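Local atomic coordinates of alpha-L-arabinosidase (Xanthomonas axonopodis pv. citri, PDB entry 6D25), a protein that probably removes alpha-L-arabinofuranosyl side groups from arabinoxylans, including internally di-substituted ones, as a trimeric glycoside hydrolase of family GH51. Residues A[24-38]-A[451-463]. Sequence-based numbering, arbitrary orientation.
Sequences SFAAEVKVNGTLRVD and SASATVSVQVEGL
Glu28 reaches across to the segment 451-463, its carboxylate lying across the hydroxyls of Ser453 and Thr455. Its CG is anti to the backbone N (chi1 169°) and the chain runs on extended, which carries the carboxylate to the neighbouring strand. Ser453 OG donates to the anti lone pair of Glu28 OE2 at 2.6 Å, while Glu28 OE1 lies 2.7 Å from Thr455 OG1. A water binds both Glu28 OE2 and Ala454 O, so OE2 is gripped twice.

Beyond this clasp the strands illustrate parallel pairing, in which alternate residues of one strand bond to two residues of the other. Val31, for instance, takes the carbonyl of Thr455 through its N (2.8 Å to Thr455 O) and offers its own O to Ser457 N. The series runs from Val29 to Leu35 and tails off in weak bonds from Val37 N and Asp38 N, both to Glu461 O.

On one face, Val31 CB lies 4.1 Å from Val456 CG2, and Leu35 CB packs on Val458 CG1 at 3.8 Å. Farther along, Val37 CG2 touches Val460 CG1 and Leu463 CB. The other face is mainly polar, with Lys30, Asn32 and Thr34 beside Thr455, Ser457 and Gln459. At its end Arg36, bent at chi2 and chi3, grips Asp38 side-on through NE and NH2. Arg36 NE touches Glu461 CB (3.6 Å), whereas the Glu461 carboxylate forms a salt bridge with Lys503.

In the C-terminal beta domain, strand 29-36 is flanked by 407-421 and strand 454-461 by 504-509, both antiparallel; the apolar face packs against strands 424-435 and 441-447, tying the N-terminus into a beta-sandwich beside the catalytic barrel.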
loop_
_atom_site.group_PDB
_atom_site.type_symbol
_atom_site.label_atom_id
_atom_site.label_comp_id
_atom_site.label_asym_id
_atom_site.label_seq_id
_atom_site.Cartn_x
_atom_site.Cartn_y
_atom_site.Cartn_z
ATOM N N SER A 24 -40.641 -27.751 -33.207
ATOM C CA SER A 24 -41.864 -28.250 -32.532
ATOM C C SER A 24 -42.766 -27.068 -32.145
ATOM O O SER A 24 -42.338 -25.892 -32.134
ATOM C CB SER A 24 -41.522 -29.104 -31.322
ATOM O OG SER A 24 -41.162 -28.287 -30.210
ATOM N N PHE A 25 -44.004 -27.423 -31.784
ATOM C CA PHE A 25 -45.118 -26.488 -31.679
ATOM C C PHE A 25 -45.421 -26.198 -30.198
ATOM O O PHE A 25 -45.386 -27.081 -29.333
ATOM C CB PHE A 25 -46.350 -27.052 -32.407
ATOM C CG PHE A 25 -47.574 -26.160 -32.396
ATOM C CD1 PHE A 25 -48.391 -26.085 -31.275
ATOM C CD2 PHE A 25 -47.879 -25.357 -33.490
ATOM C CE1 PHE A 25 -49.494 -25.241 -31.262
ATOM C CE2 PHE A 25 -49.000 -24.535 -33.484
ATOM C CZ PHE A 25 -49.810 -24.486 -32.375
ATOM N N ALA A 26 -45.788 -24.948 -29.929
ATOM C CA ALA A 26 -46.362 -24.544 -28.621
ATOM C C ALA A 26 -47.411 -23.455 -28.880
ATOM O O ALA A 26 -47.206 -22.629 -29.774
ATOM C CB ALA A 26 -45.275 -24.083 -27.672
ATOM N N ALA A 27 -48.514 -23.491 -28.122
ATOM C CA ALA A 27 -49.696 -22.639 -28.372
ATOM C C ALA A 27 -49.369 -21.176 -28.063
ATOM O O ALA A 27 -48.602 -20.893 -27.122
ATOM C CB ALA A 27 -50.885 -23.096 -27.556
ATOM N N GLU A 28 -49.941 -20.303 -28.901
ATOM C CA GLU A 28 -49.884 -18.832 -28.824
ATOM C C GLU A 28 -50.500 -18.353 -27.496
ATOM O O GLU A 28 -51.492 -18.858 -27.000
ATOM C CB GLU A 28 -50.620 -18.243 -30.040
ATOM C CG GLU A 28 -50.875 -16.727 -29.985
ATOM C CD GLU A 28 -50.956 -16.024 -31.330
ATOM O OE1 GLU A 28 -51.990 -15.394 -31.604
ATOM O OE2 GLU A 28 -49.964 -16.068 -32.084
ATOM N N VAL A 29 -49.849 -17.320 -26.961
ATOM C CA VAL A 29 -50.033 -16.668 -25.658
ATOM C C VAL A 29 -50.585 -15.222 -25.827
ATOM O O VAL A 29 -50.260 -14.547 -26.823
ATOM C CB VAL A 29 -48.622 -16.785 -25.021
ATOM C CG1 VAL A 29 -48.105 -15.574 -24.300
ATOM C CG2 VAL A 29 -48.523 -18.035 -24.171
ATOM N N LYS A 30 -51.377 -14.723 -24.863
ATOM C CA LYS A 30 -51.880 -13.370 -24.878
ATOM C C LYS A 30 -51.203 -12.518 -23.808
ATOM O O LYS A 30 -51.132 -12.908 -22.623
ATOM C CB LYS A 30 -53.390 -13.388 -24.603
ATOM C CG LYS A 30 -54.194 -13.966 -25.750
ATOM C CD LYS A 30 -55.456 -14.701 -25.308
ATOM C CE LYS A 30 -56.203 -15.274 -26.497
ATOM N NZ LYS A 30 -56.795 -16.610 -26.220
ATOM N N VAL A 31 -50.765 -11.343 -24.207
ATOM C CA VAL A 31 -50.146 -10.394 -23.279
ATOM C C VAL A 31 -50.887 -9.058 -23.440
ATOM O O VAL A 31 -51.079 -8.585 -24.574
ATOM C CB VAL A 31 -48.640 -10.241 -23.582
ATOM C CG1 VAL A 31 -47.947 -9.221 -22.704
ATOM C CG2 VAL A 31 -47.906 -11.550 -23.459
ATOM N N ASN A 32 -51.242 -8.436 -22.322
ATOM C CA ASN A 32 -51.888 -7.129 -22.297
ATOM C C ASN A 32 -50.934 -6.154 -21.614
ATOM O O ASN A 32 -50.229 -6.527 -20.697
ATOM C CB ASN A 32 -53.221 -7.134 -21.540
ATOM C CG ASN A 32 -54.243 -8.026 -22.221
ATOM O OD1 ASN A 32 -54.481 -7.874 -23.417
ATOM N ND2 ASN A 32 -54.795 -9.003 -21.508
ATOM N N GLY A 33 -50.932 -4.914 -22.026
ATOM C CA GLY A 33 -50.045 -3.949 -21.386
ATOM C C GLY A 33 -50.574 -2.525 -21.493
ATOM O O GLY A 33 -51.540 -2.258 -22.210
ATOM N N THR A 34 -49.886 -1.638 -20.775
ATOM C CA THR A 34 -50.212 -0.230 -20.754
ATOM C C THR A 34 -48.922 0.582 -20.894
ATOM O O THR A 34 -47.951 0.323 -20.167
ATOM C CB THR A 34 -50.952 0.137 -19.459
ATOM O OG1 THR A 34 -52.124 -0.671 -19.399
ATOM C CG2 THR A 34 -51.403 1.578 -19.423
ATOM N N LEU A 35 -48.935 1.533 -21.819
ATOM C CA LEU A 35 -47.808 2.434 -22.059
ATOM C C LEU A 35 -48.241 3.850 -21.671
ATOM O O LEU A 35 -49.256 4.377 -22.197
ATOM C CB LEU A 35 -47.429 2.395 -23.538
ATOM C CG LEU A 35 -46.335 3.389 -23.963
ATOM C CD1 LEU A 35 -45.058 3.158 -23.192
ATOM C CD2 LEU A 35 -46.104 3.364 -25.467
ATOM N N ARG A 36 -47.500 4.452 -20.758
ATOM C CA ARG A 36 -47.840 5.785 -20.238
ATOM C C ARG A 36 -46.900 6.829 -20.863
ATOM O O ARG A 36 -45.965 7.256 -20.259
ATOM C CB ARG A 36 -47.770 5.789 -18.708
ATOM C CG ARG A 36 -48.696 4.796 -18.013
ATOM C CD ARG A 36 -50.148 4.921 -18.410
ATOM N NE ARG A 36 -50.687 6.217 -18.139
ATOM C CZ ARG A 36 -51.438 6.530 -17.095
ATOM N NH1 ARG A 36 -51.610 5.632 -16.116
ATOM N NH2 ARG A 36 -51.973 7.747 -17.023
ATOM N N VAL A 37 -47.230 7.269 -22.067
ATOM C CA VAL A 37 -46.491 8.348 -22.721
ATOM C C VAL A 37 -46.700 9.647 -21.920
ATOM O O VAL A 37 -45.851 10.484 -21.913
ATOM C CB VAL A 37 -46.906 8.519 -24.193
ATOM C CG1 VAL A 37 -46.151 9.656 -24.879
ATOM C CG2 VAL A 37 -46.757 7.216 -24.966
ATOM N N ASP A 38 -47.820 9.737 -21.206
ATOM C CA ASP A 38 -48.169 10.876 -20.373
ATOM C C ASP A 38 -47.427 10.862 -19.032
ATOM O O ASP A 38 -47.617 11.779 -18.252
ATOM C CB ASP A 38 -49.684 10.902 -20.108
ATOM C CG ASP A 38 -50.265 9.618 -19.503
ATOM O OD1 ASP A 38 -49.644 8.541 -19.584
ATOM O OD2 ASP A 38 -51.377 9.685 -19.004
ATOM N N SER A 451 -40.671 -21.429 -28.720
ATOM C CA SER A 451 -41.506 -21.928 -29.810
ATOM C C SER A 451 -42.894 -21.270 -29.889
ATOM O O SER A 451 -43.501 -21.359 -30.951
ATOM C CB SER A 451 -41.613 -23.436 -29.767
ATOM O OG SER A 451 -42.317 -23.833 -28.610
ATOM N N ALA A 452 -43.417 -20.622 -28.853
ATOM C CA ALA A 452 -44.787 -20.066 -28.908
ATOM C C ALA A 452 -44.778 -18.584 -29.295
ATOM O O ALA A 452 -44.092 -17.788 -28.665
ATOM C CB ALA A 452 -45.473 -20.234 -27.581
ATOM N N SER A 453 -45.562 -18.209 -30.306
ATOM C CA SER A 453 -45.786 -16.809 -30.615
ATOM C C SER A 453 -46.678 -16.169 -29.537
ATOM O O SER A 453 -47.270 -16.862 -28.705
ATOM C CB SER A 453 -46.374 -16.651 -31.972
ATOM O OG SER A 453 -47.653 -17.237 -31.987
ATOM N N ALA A 454 -46.729 -14.850 -29.518
ATOM C CA ALA A 454 -47.547 -14.110 -28.581
ATOM C C ALA A 454 -48.336 -13.030 -29.338
ATOM O O ALA A 454 -47.894 -12.510 -30.388
ATOM C CB ALA A 454 -46.693 -13.502 -27.500
ATOM N N THR A 455 -49.521 -12.736 -28.817
ATOM C CA THR A 455 -50.277 -11.573 -29.232
ATOM C C THR A 455 -50.168 -10.525 -28.125
ATOM O O THR A 455 -50.601 -10.812 -26.999
ATOM C CB THR A 455 -51.752 -11.897 -29.471
ATOM O OG1 THR A 455 -51.754 -12.946 -30.436
ATOM C CG2 THR A 455 -52.541 -10.715 -30.001
ATOM N N VAL A 456 -49.591 -9.373 -28.429
ATOM C CA VAL A 456 -49.398 -8.354 -27.424
ATOM C C VAL A 456 -50.324 -7.173 -27.742
ATOM O O VAL A 456 -50.315 -6.641 -28.849
ATOM C CB VAL A 456 -47.931 -7.920 -27.339
ATOM C CG1 VAL A 456 -47.712 -6.969 -26.169
ATOM C CG2 VAL A 456 -46.992 -9.101 -27.196
ATOM N N SER A 457 -51.120 -6.768 -26.763
ATOM C CA SER A 457 -52.066 -5.688 -26.930
ATOM C C SER A 457 -51.753 -4.584 -25.907
ATOM O O SER A 457 -51.880 -4.797 -24.712
ATOM C CB SER A 457 -53.454 -6.225 -26.777
ATOM O OG SER A 457 -54.393 -5.177 -26.862
ATOM N N VAL A 458 -51.244 -3.458 -26.406
ATOM C CA VAL A 458 -50.771 -2.366 -25.548
ATOM C C VAL A 458 -51.717 -1.170 -25.700
ATOM O O VAL A 458 -51.848 -0.582 -26.785
ATOM C CB VAL A 458 -49.344 -1.948 -25.914
ATOM C CG1 VAL A 458 -48.856 -0.842 -25.003
ATOM C CG2 VAL A 458 -48.390 -3.129 -25.923
ATOM N N GLN A 459 -52.329 -0.825 -24.579
ATOM C CA GLN A 459 -53.129 0.389 -24.427
ATOM C C GLN A 459 -52.155 1.578 -24.252
ATOM O O GLN A 459 -51.356 1.583 -23.325
ATOM C CB GLN A 459 -54.027 0.184 -23.209
ATOM C CG GLN A 459 -54.859 1.393 -22.822
ATOM C CD GLN A 459 -56.082 1.541 -23.694
ATOM O OE1 GLN A 459 -56.528 0.598 -24.361
ATOM N NE2 GLN A 459 -56.618 2.747 -23.675
ATOM N N VAL A 460 -52.240 2.570 -25.129
ATOM C CA VAL A 460 -51.329 3.704 -25.119
ATOM C C VAL A 460 -52.079 4.916 -24.557
ATOM O O VAL A 460 -53.088 5.307 -25.099
ATOM C CB VAL A 460 -50.760 4.003 -26.517
ATOM C CG1 VAL A 460 -49.850 5.242 -26.509
ATOM C CG2 VAL A 460 -50.035 2.801 -27.091
ATOM N N GLU A 461 -51.559 5.502 -23.484
ATOM C CA GLU A 461 -52.092 6.737 -22.908
ATOM C C GLU A 461 -51.155 7.905 -23.248
ATOM O O GLU A 461 -49.930 7.748 -23.164
ATOM C CB GLU A 461 -52.209 6.598 -21.393
ATOM C CG GLU A 461 -53.180 5.509 -20.950
ATOM C CD GLU A 461 -54.635 5.696 -21.384
ATOM O OE1 GLU A 461 -55.034 6.865 -21.602
ATOM O OE2 GLU A 461 -55.342 4.675 -21.550
ATOM N N GLY A 462 -51.744 9.045 -23.621
ATOM C CA GLY A 462 -51.021 10.286 -23.767
ATOM C C GLY A 462 -50.391 10.472 -25.135
ATOM O O GLY A 462 -49.491 11.292 -25.300
ATOM N N LEU A 463 -50.859 9.747 -26.142
ATOM C CA LEU A 463 -50.329 9.890 -27.495
ATOM C C LEU A 463 -51.384 9.437 -28.496
ATOM O O LEU A 463 -51.708 8.261 -28.528
ATOM C CB LEU A 463 -49.085 9.026 -27.675
ATOM C CG LEU A 463 -48.481 9.037 -29.076
ATOM C CD1 LEU A 463 -47.891 10.400 -29.398
ATOM C CD2 LEU A 463 -47.427 7.963 -29.214
HETATM O O HOH W 1 -47.331 -20.440 -31.293
HETATM O O HOH W 2 -48.410 -13.854 -32.918
#